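Local coordinates for MxaA (Stigmatella aurantiaca, PDB 4W4T), which forms part of the myxalamid PKS-NRPS pathway, this piece being its NADPH-binding terminal reductase domain, which probably releases the product by reduction to a primary alcohol, at residues R326-G331 with T405-L410; W256-L261 with R413-A418; G254-N257 with V262-T265; G273-V278 with E320-M325; S342-A347 with S352-L357. One frame throughout, in Å; residues are numbered along the deposited sequence.

Contact 1: residues R326-G331 with T405-L410; sequences RAFGYG and TYLSSL
The hydroxyl of Ser408 is hydrogen-bonded to the carbonyl of Ser404 one turn earlier in its own helix, and the same OG lies near the plane of the Phe328 ring at its edge, 3.3 Å from CE1, without a bond there. Leu407, the residue before it, does the main packing. Its CB sits 3.6 Å from the centroid of the Phe328 ring and 8° off the ring normal, a CH-pi contact almost straight over the middle of the face. The same leucine then slides back past the phenylalanine, the two side chains running in opposite directions, until its CD1 is 3.6 Å from Phe328 CG and equally close to CB. Phe328 can meet the helix this way because its CG is trans to the backbone N (chi1 -176°), which sends the ring out across the gap. Tyr330 comes in beside it. Its ring turns an edge to the leucine, CE2 lying 4.1 Å from Leu407 CD1, while the phenol OH hydrogen-bonds to Lys417 O in the C-terminal tail. Between the two aromatic residues the chain leaves helix 318-328 at Gly329, whose positive phi would press a side chain against the preceding carbonyl. Pro419 touches both aromatic side chains, which brings the tail up to this junction of helices 318-328 and 400-412. The contact is therefore almost wholly apolar. One leucine is shared by an aromatic face and an aromatic edge, and the hydroxyls of Ser408 and Tyr330 find their hydrogen-bond partners outside the pairing.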
# COMPACT_ATOMS: atom_id res chain seq x y z
N ARG A 326 -22.42 17.44 7.64
CA ARG A 326 -22.58 18.88 7.39
C ARG A 326 -23.15 19.56 8.61
O ARG A 326 -22.79 20.70 8.93
CB ARG A 326 -23.50 19.15 6.19
CG ARG A 326 -22.95 18.65 4.87
CD ARG A 326 -23.81 19.11 3.71
NE ARG A 326 -23.47 18.36 2.51
CZ ARG A 326 -24.17 17.31 2.07
NH1 ARG A 326 -25.27 16.93 2.72
NH2 ARG A 326 -23.80 16.67 0.98
N ALA A 327 -24.08 18.88 9.28
CA ALA A 327 -24.74 19.48 10.43
C ALA A 327 -23.73 19.71 11.54
O ALA A 327 -23.80 20.69 12.27
CB ALA A 327 -25.89 18.60 10.91
N PHE A 328 -22.76 18.80 11.64
CA PHE A 328 -21.67 18.98 12.58
C PHE A 328 -20.79 20.14 12.17
O PHE A 328 -20.18 20.79 13.01
CB PHE A 328 -20.84 17.69 12.69
CG PHE A 328 -19.75 17.77 13.72
CD1 PHE A 328 -20.05 17.56 15.06
CD2 PHE A 328 -18.46 18.09 13.37
CE1 PHE A 328 -19.05 17.63 16.03
CE2 PHE A 328 -17.45 18.16 14.32
CZ PHE A 328 -17.75 17.94 15.66
N GLY A 329 -20.70 20.41 10.87
CA GLY A 329 -19.99 21.59 10.40
C GLY A 329 -19.02 21.41 9.25
O GLY A 329 -18.31 22.35 8.89
N TYR A 330 -18.99 20.22 8.66
CA TYR A 330 -18.06 19.95 7.57
C TYR A 330 -18.74 20.06 6.21
O TYR A 330 -19.75 19.41 5.96
CB TYR A 330 -17.44 18.57 7.72
CG TYR A 330 -16.54 18.42 8.93
CD1 TYR A 330 -15.44 19.24 9.10
CD2 TYR A 330 -16.79 17.45 9.89
CE1 TYR A 330 -14.62 19.12 10.19
CE2 TYR A 330 -15.98 17.32 11.00
CZ TYR A 330 -14.89 18.16 11.14
OH TYR A 330 -14.06 18.04 12.23
N GLY A 331 -18.17 20.86 5.32
CA GLY A 331 -18.68 20.93 3.97
C GLY A 331 -18.43 19.65 3.19
O GLY A 331 -17.34 19.09 3.26
N THR A 405 -21.20 12.76 18.25
CA THR A 405 -20.39 12.11 19.28
C THR A 405 -19.07 11.62 18.69
O THR A 405 -17.99 11.89 19.23
CB THR A 405 -21.16 10.96 19.94
OG1 THR A 405 -22.29 11.50 20.64
CG2 THR A 405 -20.27 10.18 20.93
N TYR A 406 -19.16 10.93 17.56
CA TYR A 406 -17.97 10.42 16.86
C TYR A 406 -17.04 11.54 16.43
O TYR A 406 -15.86 11.56 16.76
CB TYR A 406 -18.38 9.59 15.64
CG TYR A 406 -18.99 8.23 15.94
CD1 TYR A 406 -18.99 7.69 17.22
CD2 TYR A 406 -19.55 7.47 14.92
CE1 TYR A 406 -19.53 6.45 17.48
CE2 TYR A 406 -20.09 6.21 15.16
CZ TYR A 406 -20.07 5.70 16.44
OH TYR A 406 -20.59 4.44 16.69
N LEU A 407 -17.58 12.50 15.67
CA LEU A 407 -16.75 13.58 15.17
C LEU A 407 -16.13 14.41 16.31
O LEU A 407 -14.97 14.80 16.20
CB LEU A 407 -17.57 14.48 14.23
CG LEU A 407 -18.05 13.76 12.97
CD1 LEU A 407 -18.91 14.69 12.08
CD2 LEU A 407 -16.88 13.20 12.18
N SER A 408 -16.88 14.67 17.38
CA SER A 408 -16.36 15.47 18.50
C SER A 408 -15.11 14.83 19.12
O SER A 408 -14.14 15.51 19.43
CB SER A 408 -17.43 15.67 19.58
OG SER A 408 -18.62 16.26 19.04
N SER A 409 -15.16 13.51 19.27
CA SER A 409 -14.03 12.75 19.79
C SER A 409 -12.82 12.82 18.85
O SER A 409 -11.69 13.02 19.30
CB SER A 409 -14.43 11.29 20.03
OG SER A 409 -13.32 10.53 20.49
N LEU A 410 -13.05 12.66 17.55
CA LEU A 410 -11.97 12.75 16.58
C LEU A 410 -11.33 14.12 16.56
O LEU A 410 -10.12 14.23 16.39
CB LEU A 410 -12.48 12.39 15.18
CG LEU A 410 -13.00 10.95 15.08
CD1 LEU A 410 -13.62 10.71 13.72
CD2 LEU A 410 -11.86 9.98 15.35

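Contact 2: residues W256-L261 with R413-A418; sequences WNTDDL and RGFLKA
Thr258 and Phe415 meet through their first torsions: chi1 of 64° leaves Thr258 CG2 trans to its carbonyl carbon, and chi1 of -176° extends the Phe415 ring beneath the threonine. Thr258 CB then stands over the ring face, 3.8 Å from its centroid and offset toward the rim at CD1, in a CH-pi contact. The bent side chain of Arg413 folds round to the carbonyl of Trp256. NH1 makes the firmer hydrogen bond to Trp256 O, at 2.7 Å, with O lying 18° out of the guanidinium plane; NH2 adds a weak one to the same oxygen at 3.2 Å. Two N-H groups thus grip one carbonyl, and NE, bonded to Ser409 OG, further limits how the guanidinium can turn. Thr258 CG2 completes the packing 3.4 Å from Arg413 NH1. Arg413 and Phe415 straddle Gly414, where a Schellman motif ends helix 400-412. On the other side, Thr258 belongs to a type I turn that runs into the Asp260 N-cap of helix 261-272. Phe415 packs between the two helices, touching Cys263 and, in a cation-pi contact, Lys267 of helix 261-272, and Leu410 of helix 400-412, which Thr258 also touches.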
# COMPACT_ATOMS: atom_id res chain seq x y z
N TRP A 256 -12.84 5.46 19.54
CA TRP A 256 -12.74 4.85 18.23
C TRP A 256 -11.31 4.88 17.76
O TRP A 256 -10.68 5.93 17.69
CB TRP A 256 -13.63 5.58 17.23
CG TRP A 256 -14.00 4.81 15.99
CD1 TRP A 256 -13.56 3.58 15.61
CD2 TRP A 256 -14.89 5.26 14.97
NE1 TRP A 256 -14.14 3.23 14.40
CE2 TRP A 256 -14.96 4.24 13.99
CE3 TRP A 256 -15.65 6.42 14.79
CZ2 TRP A 256 -15.76 4.36 12.85
CZ3 TRP A 256 -16.44 6.54 13.66
CH2 TRP A 256 -16.48 5.51 12.70
N ASN A 257 -10.81 3.71 17.42
CA ASN A 257 -9.47 3.55 16.90
C ASN A 257 -9.28 4.28 15.55
O ASN A 257 -9.88 3.88 14.56
CB ASN A 257 -9.20 2.06 16.79
CG ASN A 257 -8.04 1.76 15.93
OD1 ASN A 257 -6.95 2.30 16.11
ND2 ASN A 257 -8.25 0.91 14.94
N THR A 258 -8.45 5.32 15.50
CA THR A 258 -8.41 6.20 14.30
C THR A 258 -7.69 5.65 13.07
O THR A 258 -7.78 6.24 12.00
CB THR A 258 -7.76 7.57 14.61
OG1 THR A 258 -6.39 7.40 14.97
CG2 THR A 258 -8.52 8.31 15.72
N ASP A 259 -6.95 4.56 13.22
CA ASP A 259 -6.33 3.89 12.08
C ASP A 259 -7.35 3.00 11.35
O ASP A 259 -7.07 2.41 10.31
CB ASP A 259 -5.10 3.11 12.58
CG ASP A 259 -4.66 2.03 11.62
OD1 ASP A 259 -4.07 2.37 10.57
OD2 ASP A 259 -4.95 0.83 11.88
N ASP A 260 -8.55 2.91 11.92
CA ASP A 260 -9.68 2.24 11.27
C ASP A 260 -9.97 2.80 9.88
O ASP A 260 -9.97 4.01 9.69
CB ASP A 260 -10.92 2.38 12.15
CG ASP A 260 -12.08 1.51 11.69
OD1 ASP A 260 -12.52 1.65 10.53
OD2 ASP A 260 -12.56 0.69 12.50
N LEU A 261 -10.27 1.93 8.94
CA LEU A 261 -10.55 2.33 7.57
C LEU A 261 -11.72 3.32 7.44
O LEU A 261 -11.68 4.24 6.60
CB LEU A 261 -10.85 1.09 6.73
CG LEU A 261 -11.16 1.32 5.25
CD1 LEU A 261 -10.06 2.14 4.62
CD2 LEU A 261 -11.32 -0.02 4.54
N ARG A 413 -9.25 14.53 19.83
CA ARG A 413 -8.02 13.74 19.80
C ARG A 413 -7.09 14.17 18.69
O ARG A 413 -6.04 13.58 18.49
CB ARG A 413 -8.37 12.26 19.67
CG ARG A 413 -9.10 11.72 20.88
CD ARG A 413 -9.31 10.23 20.79
NE ARG A 413 -10.58 9.92 20.13
CZ ARG A 413 -10.74 8.96 19.23
NH1 ARG A 413 -9.69 8.21 18.86
NH2 ARG A 413 -11.94 8.75 18.70
N GLY A 414 -7.46 15.21 17.96
CA GLY A 414 -6.56 15.81 16.99
C GLY A 414 -6.51 15.09 15.65
O GLY A 414 -5.69 15.40 14.80
N PHE A 415 -7.41 14.12 15.47
CA PHE A 415 -7.47 13.38 14.21
C PHE A 415 -8.11 14.24 13.10
O PHE A 415 -7.70 14.20 11.94
CB PHE A 415 -8.25 12.08 14.42
CG PHE A 415 -8.30 11.20 13.20
CD1 PHE A 415 -7.18 10.50 12.78
CD2 PHE A 415 -9.48 11.06 12.49
CE1 PHE A 415 -7.23 9.69 11.67
CE2 PHE A 415 -9.54 10.25 11.38
CZ PHE A 415 -8.41 9.56 10.97
N LEU A 416 -9.10 15.05 13.49
CA LEU A 416 -9.77 15.97 12.58
C LEU A 416 -9.62 17.41 13.09
O LEU A 416 -9.64 17.65 14.30
CB LEU A 416 -11.26 15.64 12.45
CG LEU A 416 -11.74 14.37 11.76
CD1 LEU A 416 -13.28 14.28 11.83
CD2 LEU A 416 -11.27 14.34 10.31
N LYS A 417 -9.50 18.34 12.16
CA LYS A 417 -9.55 19.76 12.48
C LYS A 417 -10.99 20.16 12.78
O LYS A 417 -11.91 19.74 12.08
CB LYS A 417 -8.99 20.58 11.31
CG LYS A 417 -8.85 22.08 11.59
CD LYS A 417 -7.54 22.64 11.01
CE LYS A 417 -7.40 22.31 9.53
NZ LYS A 417 -8.03 23.33 8.64
N ALA A 418 -11.20 20.95 13.83
CA ALA A 418 -12.55 21.39 14.18
C ALA A 418 -13.19 22.14 13.01
O ALA A 418 -12.49 22.82 12.26
CB ALA A 418 -12.52 22.27 15.43

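Contact 3: residues G254-N257 with V262-T265; sequences GAWN and VCRT
Cys263 lays its sulfur over the indole of Trp256, a sulfur-aromatic contact in the connection that leads from strand 239-248 of the parallel Rossmann sheet into helix 261-272. SG lies 3.5 Å from the centroid of the five-membered ring and only 16° from its normal. It is centred near the fused bond, with CD2 and CE2 both at 3.4 Å. The sulfur reaches this place from the first turn of the helix because chi1 of -64° sets it trans to the carbonyl carbon. Val262, one residue earlier, serves the far end of the indole. Its CG1 approaches CH2 at 3.7 Å, and the two side chains cross at about a right angle. Cysteine and valine together therefore seat both rings of the indole on the start of the helix. Tyr406 of helix 400-412 comes from the other side of the indole plane, its ring inclined to the tryptophan at about 55°. Trp256 also meets the ring of Phe66, which contacts NADPH in another structure of this protein; no cofactor is bound to this chain. Phe66 thus has the tryptophan as a second-shell neighbour, and through that neighbour the cofactor site borders on helix 261-272. The intervening turn is tied back to the same helix by polar bonds: Asp260 caps Val262 N, and Asp259 forms a salt bridge with Arg264. Beside the indole the sulfur also has a backbone neighbour, for Asn257 O lies 3.8 Å from Cys263 SG.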
# COMPACT_ATOMS: atom_id res chain seq x y z
N GLY A 254 -17.54 8.07 22.19
CA GLY A 254 -16.96 8.26 20.87
C GLY A 254 -15.64 7.54 20.69
O GLY A 254 -14.97 7.71 19.66
N ALA A 255 -15.24 6.74 21.67
CA ALA A 255 -13.95 6.03 21.61
C ALA A 255 -13.89 5.23 20.32
O ALA A 255 -14.77 4.43 20.03
CB ALA A 255 -13.76 5.13 22.81
N TRP A 256 -12.84 5.46 19.54
CA TRP A 256 -12.74 4.85 18.23
C TRP A 256 -11.31 4.88 17.76
O TRP A 256 -10.68 5.93 17.69
CB TRP A 256 -13.63 5.58 17.23
CG TRP A 256 -14.00 4.81 15.99
CD1 TRP A 256 -13.56 3.58 15.61
CD2 TRP A 256 -14.89 5.26 14.97
NE1 TRP A 256 -14.14 3.23 14.40
CE2 TRP A 256 -14.96 4.24 13.99
CE3 TRP A 256 -15.65 6.42 14.79
CZ2 TRP A 256 -15.76 4.36 12.85
CZ3 TRP A 256 -16.44 6.54 13.66
CH2 TRP A 256 -16.48 5.51 12.70
N ASN A 257 -10.81 3.71 17.42
CA ASN A 257 -9.47 3.55 16.90
C ASN A 257 -9.28 4.28 15.55
O ASN A 257 -9.88 3.88 14.56
CB ASN A 257 -9.20 2.06 16.79
CG ASN A 257 -8.04 1.76 15.93
OD1 ASN A 257 -6.95 2.30 16.11
ND2 ASN A 257 -8.25 0.91 14.94
N VAL A 262 -12.76 3.14 8.24
CA VAL A 262 -13.91 4.04 8.22
C VAL A 262 -13.52 5.44 8.67
O VAL A 262 -13.96 6.43 8.08
CB VAL A 262 -15.06 3.52 9.10
CG1 VAL A 262 -16.21 4.53 9.13
CG2 VAL A 262 -15.52 2.17 8.61
N CYS A 263 -12.69 5.52 9.70
CA CYS A 263 -12.18 6.83 10.12
C CYS A 263 -11.34 7.47 9.03
O CYS A 263 -11.44 8.67 8.78
CB CYS A 263 -11.37 6.72 11.41
SG CYS A 263 -12.36 6.17 12.81
N ARG A 264 -10.48 6.67 8.41
CA ARG A 264 -9.66 7.15 7.30
C ARG A 264 -10.48 7.71 6.16
O ARG A 264 -10.17 8.76 5.58
CB ARG A 264 -8.79 6.01 6.75
CG ARG A 264 -7.55 5.71 7.54
CD ARG A 264 -6.75 4.63 6.80
NE ARG A 264 -5.63 4.15 7.60
CZ ARG A 264 -4.40 4.62 7.50
NH1 ARG A 264 -4.12 5.58 6.62
NH2 ARG A 264 -3.44 4.13 8.28
N THR A 265 -11.53 6.99 5.81
CA THR A 265 -12.41 7.40 4.73
C THR A 265 -13.13 8.71 5.07
O THR A 265 -13.18 9.62 4.25
CB THR A 265 -13.42 6.30 4.44
OG1 THR A 265 -12.70 5.12 4.07
CG2 THR A 265 -14.34 6.70 3.31

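Contact 4: residues G273-V278 with E320-M325; sequences GVAPSV and EMWNYM
Trp322 presents the face of its indole to Ala275 and its pyrrole N-H edge to the carbonyl of Pro276. The methyl of Ala275 stands over the centre of the six-membered ring, CB being 3.4 Å from the centroid and 10° off the normal, a close CH-pi contact. At the edge, NE1 donates a weak hydrogen bond to Pro276 O, 3.1 Å long and bent to 127°. The proline ring crosses the indole at about a right angle, with its CD 3.8 Å from Trp322 CZ2. The opposite face is partly covered from within the helix by CB of Met321, and the selenium of Met325 lies in the indole plane; both are selenomethionines. Packing on both faces, more than the weak bond at NE1, limits the rotation of the indole. A leucine here would probably leave the Pro276 carbonyl without its N-H partner and open a gap beneath the Ala275 methyl. The strand 274-277 that carries Ala275 and Pro276 pairs in parallel with strand 333-336, whose Val334 also touches the indole. Cys269 of helix 261-272 packs against Ala275 and Pro276, while helix 400-412 meets helix 318-328 through Ile403, in contact with Met321 and Met325.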
# COMPACT_ATOMS: atom_id res chain seq x y z
N GLY A 273 -13.38 17.73 0.96
CA GLY A 273 -14.62 18.50 0.87
C GLY A 273 -15.63 17.84 -0.05
O GLY A 273 -16.56 18.48 -0.53
N VAL A 274 -15.43 16.56 -0.32
CA VAL A 274 -16.33 15.84 -1.21
C VAL A 274 -16.54 14.39 -0.76
O VAL A 274 -15.61 13.73 -0.28
CB VAL A 274 -15.83 15.89 -2.67
CG1 VAL A 274 -14.48 15.19 -2.81
CG2 VAL A 274 -16.85 15.27 -3.59
N ALA A 275 -17.77 13.90 -0.89
CA ALA A 275 -18.11 12.54 -0.47
C ALA A 275 -18.83 11.82 -1.60
O ALA A 275 -19.46 12.48 -2.45
CB ALA A 275 -18.97 12.56 0.79
N PRO A 276 -18.75 10.48 -1.63
CA PRO A 276 -19.36 9.73 -2.73
C PRO A 276 -20.82 9.40 -2.48
O PRO A 276 -21.18 9.09 -1.35
CB PRO A 276 -18.52 8.45 -2.78
CG PRO A 276 -18.14 8.24 -1.36
CD PRO A 276 -17.94 9.61 -0.76
N SER A 277 -21.65 9.46 -3.52
CA SER A 277 -22.98 8.92 -3.40
C SER A 277 -22.87 7.43 -3.73
O SER A 277 -22.57 7.06 -4.86
CB SER A 277 -23.98 9.63 -4.31
OG SER A 277 -23.55 9.63 -5.66
N VAL A 278 -23.02 6.59 -2.72
CA VAL A 278 -23.01 5.16 -2.93
C VAL A 278 -24.41 4.65 -2.64
O VAL A 278 -25.14 5.27 -1.86
CB VAL A 278 -21.97 4.45 -2.04
CG1 VAL A 278 -20.56 4.93 -2.39
CG2 VAL A 278 -22.26 4.71 -0.58
N GLU A 320 -27.74 10.54 3.99
CA GLU A 320 -28.02 10.86 5.40
C GLU A 320 -26.71 11.07 6.16
O GLU A 320 -26.57 12.02 6.94
CB GLU A 320 -28.85 9.75 6.06
CG GLU A 320 -30.19 9.48 5.38
CD GLU A 320 -30.97 8.34 6.03
OE1 GLU A 320 -30.45 7.19 6.08
OE2 GLU A 320 -32.10 8.60 6.48
N MSE A 321 -25.73 10.20 5.91
CA MSE A 321 -24.42 10.37 6.53
C MSE A 321 -23.85 11.75 6.23
O MSE A 321 -23.37 12.43 7.12
CB MSE A 321 -23.45 9.30 6.04
CG MSE A 321 -23.58 7.97 6.73
SE MSE A 321 -23.07 8.10 8.63
CE MSE A 321 -21.31 8.91 8.48
N TRP A 322 -23.89 12.18 4.97
CA TRP A 322 -23.31 13.47 4.65
C TRP A 322 -24.12 14.58 5.31
O TRP A 322 -23.54 15.56 5.78
CB TRP A 322 -23.20 13.68 3.13
CG TRP A 322 -22.74 12.46 2.37
CD1 TRP A 322 -23.24 12.02 1.18
CD2 TRP A 322 -21.70 11.54 2.74
NE1 TRP A 322 -22.57 10.88 0.78
CE2 TRP A 322 -21.64 10.56 1.72
CE3 TRP A 322 -20.82 11.44 3.82
CZ2 TRP A 322 -20.72 9.49 1.77
CZ3 TRP A 322 -19.93 10.38 3.87
CH2 TRP A 322 -19.88 9.43 2.84
N ASN A 323 -25.44 14.42 5.38
CA ASN A 323 -26.26 15.40 6.10
C ASN A 323 -25.78 15.53 7.55
O ASN A 323 -25.66 16.64 8.07
CB ASN A 323 -27.75 15.01 6.10
CG ASN A 323 -28.39 15.13 4.72
OD1 ASN A 323 -27.90 15.82 3.84
ND2 ASN A 323 -29.52 14.45 4.55
N TYR A 324 -25.50 14.40 8.20
CA TYR A 324 -25.12 14.43 9.62
C TYR A 324 -23.78 15.13 9.78
O TYR A 324 -23.55 15.84 10.75
CB TYR A 324 -25.05 13.01 10.21
CG TYR A 324 -26.35 12.22 10.16
CD1 TYR A 324 -27.58 12.88 10.14
CD2 TYR A 324 -26.35 10.83 10.10
CE1 TYR A 324 -28.78 12.16 10.10
CE2 TYR A 324 -27.54 10.11 10.05
CZ TYR A 324 -28.75 10.79 10.04
OH TYR A 324 -29.93 10.08 9.98
N MSE A 325 -22.88 14.92 8.81
CA MSE A 325 -21.56 15.52 8.89
C MSE A 325 -21.57 17.02 8.57
O MSE A 325 -20.83 17.79 9.18
CB MSE A 325 -20.61 14.75 7.96
CG MSE A 325 -20.45 13.32 8.49
SE MSE A 325 -19.26 12.32 7.34
CE MSE A 325 -17.62 13.30 7.74

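Contact 5: residues S342-A347 with S352-L357; sequences SELGSA and SELGDL
Helices 342-347 and 352-357 run roughly antiparallel, their segment axes 8.6 Å apart at closest approach and inclined at 139°, with Leu344 and Leu354 facing each other at the crossing. Leu344 takes the centre. Its CG is trans to the backbone N (chi1 -180°), which turns the two methyls in toward the second helix although the side chain leaves its backbone at an angle to it. CD1 lies alongside the backbone of Leu354, 3.7 Å from its carbonyl O and 3.9 Å from its CB. The other branch, CD2, meets Leu357 CG at 4.0 Å, the two side chains crossing at about a right angle. One leucine thus spreads its fork over two residues a helical turn apart. Leu354 in turn packs its CD1 against the methyl of Ala347 at 3.5 Å, the closest approach of the two segments. With an alanine at Leu344, Leu357 and the CB side of Leu354 would probably lose the methyls they rest on, and a gap would open between the helices. Met272 of helix 261-272 and Leu358 and Leu361 of helix 352-362 also touch Leu344, so the pair forms part of a larger apolar cluster. Away from it, the carbonyl of Gly345 accepts a hydrogen bond from Ser161 OG of the second subunit, which brings helix 337-348 to the dimer interface. Between these helices the chemistry is almost wholly aliphatic, one methyl resting against a backbone carbonyl. The two helices pack through leucine branches and the alanine methyl, with no polar pair across the segments to set the spacing.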
# COMPACT_ATOMS: atom_id res chain seq x y z
N SER A 342 -11.89 9.19 -8.46
CA SER A 342 -10.93 9.84 -9.35
C SER A 342 -10.35 11.08 -8.68
O SER A 342 -9.17 11.37 -8.83
CB SER A 342 -11.59 10.19 -10.68
OG SER A 342 -10.78 11.10 -11.40
N GLU A 343 -11.17 11.81 -7.93
CA GLU A 343 -10.66 12.96 -7.18
C GLU A 343 -9.72 12.51 -6.07
O GLU A 343 -8.76 13.21 -5.74
CB GLU A 343 -11.81 13.80 -6.60
CG GLU A 343 -12.70 14.35 -7.69
CD GLU A 343 -13.32 15.70 -7.36
OE1 GLU A 343 -13.21 16.16 -6.19
OE2 GLU A 343 -13.91 16.31 -8.27
N LEU A 344 -9.98 11.35 -5.48
CA LEU A 344 -9.09 10.82 -4.46
C LEU A 344 -7.72 10.54 -5.09
O LEU A 344 -6.68 10.91 -4.54
CB LEU A 344 -9.67 9.54 -3.84
CG LEU A 344 -8.87 8.84 -2.74
CD1 LEU A 344 -8.62 9.76 -1.56
CD2 LEU A 344 -9.60 7.58 -2.27
N GLY A 345 -7.73 9.90 -6.26
CA GLY A 345 -6.51 9.57 -6.96
C GLY A 345 -5.71 10.82 -7.29
O GLY A 345 -4.49 10.87 -7.10
N SER A 346 -6.41 11.85 -7.75
CA SER A 346 -5.77 13.12 -8.07
C SER A 346 -5.20 13.78 -6.81
O SER A 346 -4.09 14.31 -6.81
CB SER A 346 -6.78 14.04 -8.76
OG SER A 346 -6.33 15.37 -8.77
N ALA A 347 -5.95 13.73 -5.71
CA ALA A 347 -5.49 14.29 -4.45
C ALA A 347 -4.27 13.56 -3.91
O ALA A 347 -3.40 14.14 -3.26
CB ALA A 347 -6.61 14.27 -3.42
N SER A 352 0.12 11.86 0.87
CA SER A 352 0.39 10.43 1.07
C SER A 352 -0.68 9.73 1.90
O SER A 352 -0.90 8.53 1.74
CB SER A 352 1.76 10.23 1.71
OG SER A 352 1.69 10.32 3.12
N GLU A 353 -1.33 10.47 2.80
CA GLU A 353 -2.43 9.89 3.58
C GLU A 353 -3.62 9.54 2.69
O GLU A 353 -4.21 8.48 2.84
CB GLU A 353 -2.87 10.85 4.69
CG GLU A 353 -2.63 10.31 6.09
CD GLU A 353 -3.03 11.29 7.17
OE1 GLU A 353 -4.19 11.76 7.14
OE2 GLU A 353 -2.19 11.60 8.04
N LEU A 354 -3.96 10.43 1.76
CA LEU A 354 -5.04 10.13 0.82
C LEU A 354 -4.63 8.99 -0.11
O LEU A 354 -5.45 8.14 -0.48
CB LEU A 354 -5.41 11.38 0.02
CG LEU A 354 -6.05 12.47 0.88
CD1 LEU A 354 -6.32 13.71 0.06
CD2 LEU A 354 -7.32 11.97 1.51
N GLY A 355 -3.35 8.97 -0.47
CA GLY A 355 -2.81 7.84 -1.22
C GLY A 355 -2.99 6.54 -0.47
O GLY A 355 -3.40 5.53 -1.05
N ASP A 356 -2.70 6.55 0.83
CA ASP A 356 -2.87 5.36 1.67
C ASP A 356 -4.32 4.86 1.62
O ASP A 356 -4.56 3.65 1.55
CB ASP A 356 -2.47 5.65 3.12
CG ASP A 356 -0.97 5.88 3.28
OD1 ASP A 356 -0.20 5.59 2.33
OD2 ASP A 356 -0.56 6.35 4.36
N LEU A 357 -5.27 5.79 1.65
CA LEU A 357 -6.69 5.47 1.58
C LEU A 357 -7.05 4.88 0.22
O LEU A 357 -7.82 3.93 0.11
CB LEU A 357 -7.54 6.72 1.88
CG LEU A 357 -9.04 6.65 1.58
CD1 LEU A 357 -9.70 5.52 2.36
CD2 LEU A 357 -9.71 7.98 1.90

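How the contacts relate
Contacts 2 and 3 share Trp256 and Asn257, and their centres are 5 Å apart; they are also the two nearest the cofactor site, the Trp256 side chain lying about 4 Å from that of the NADPH-binding Phe66. Contact 1 adjoins contact 2, with centres about 11 Å apart, through a probable hydrogen bond from Phe415 N to Leu410 O, and it shares helix 318-328 with contact 4, about 12 Å away. Contact 5 is more remote, about 22 Å from contact 1 between centres, but Leu357 touches both Leu261 of contact 2 and Thr265 of contact 3. Helix 261-272 thus links the loop beside the cofactor site with the helices of contact 5.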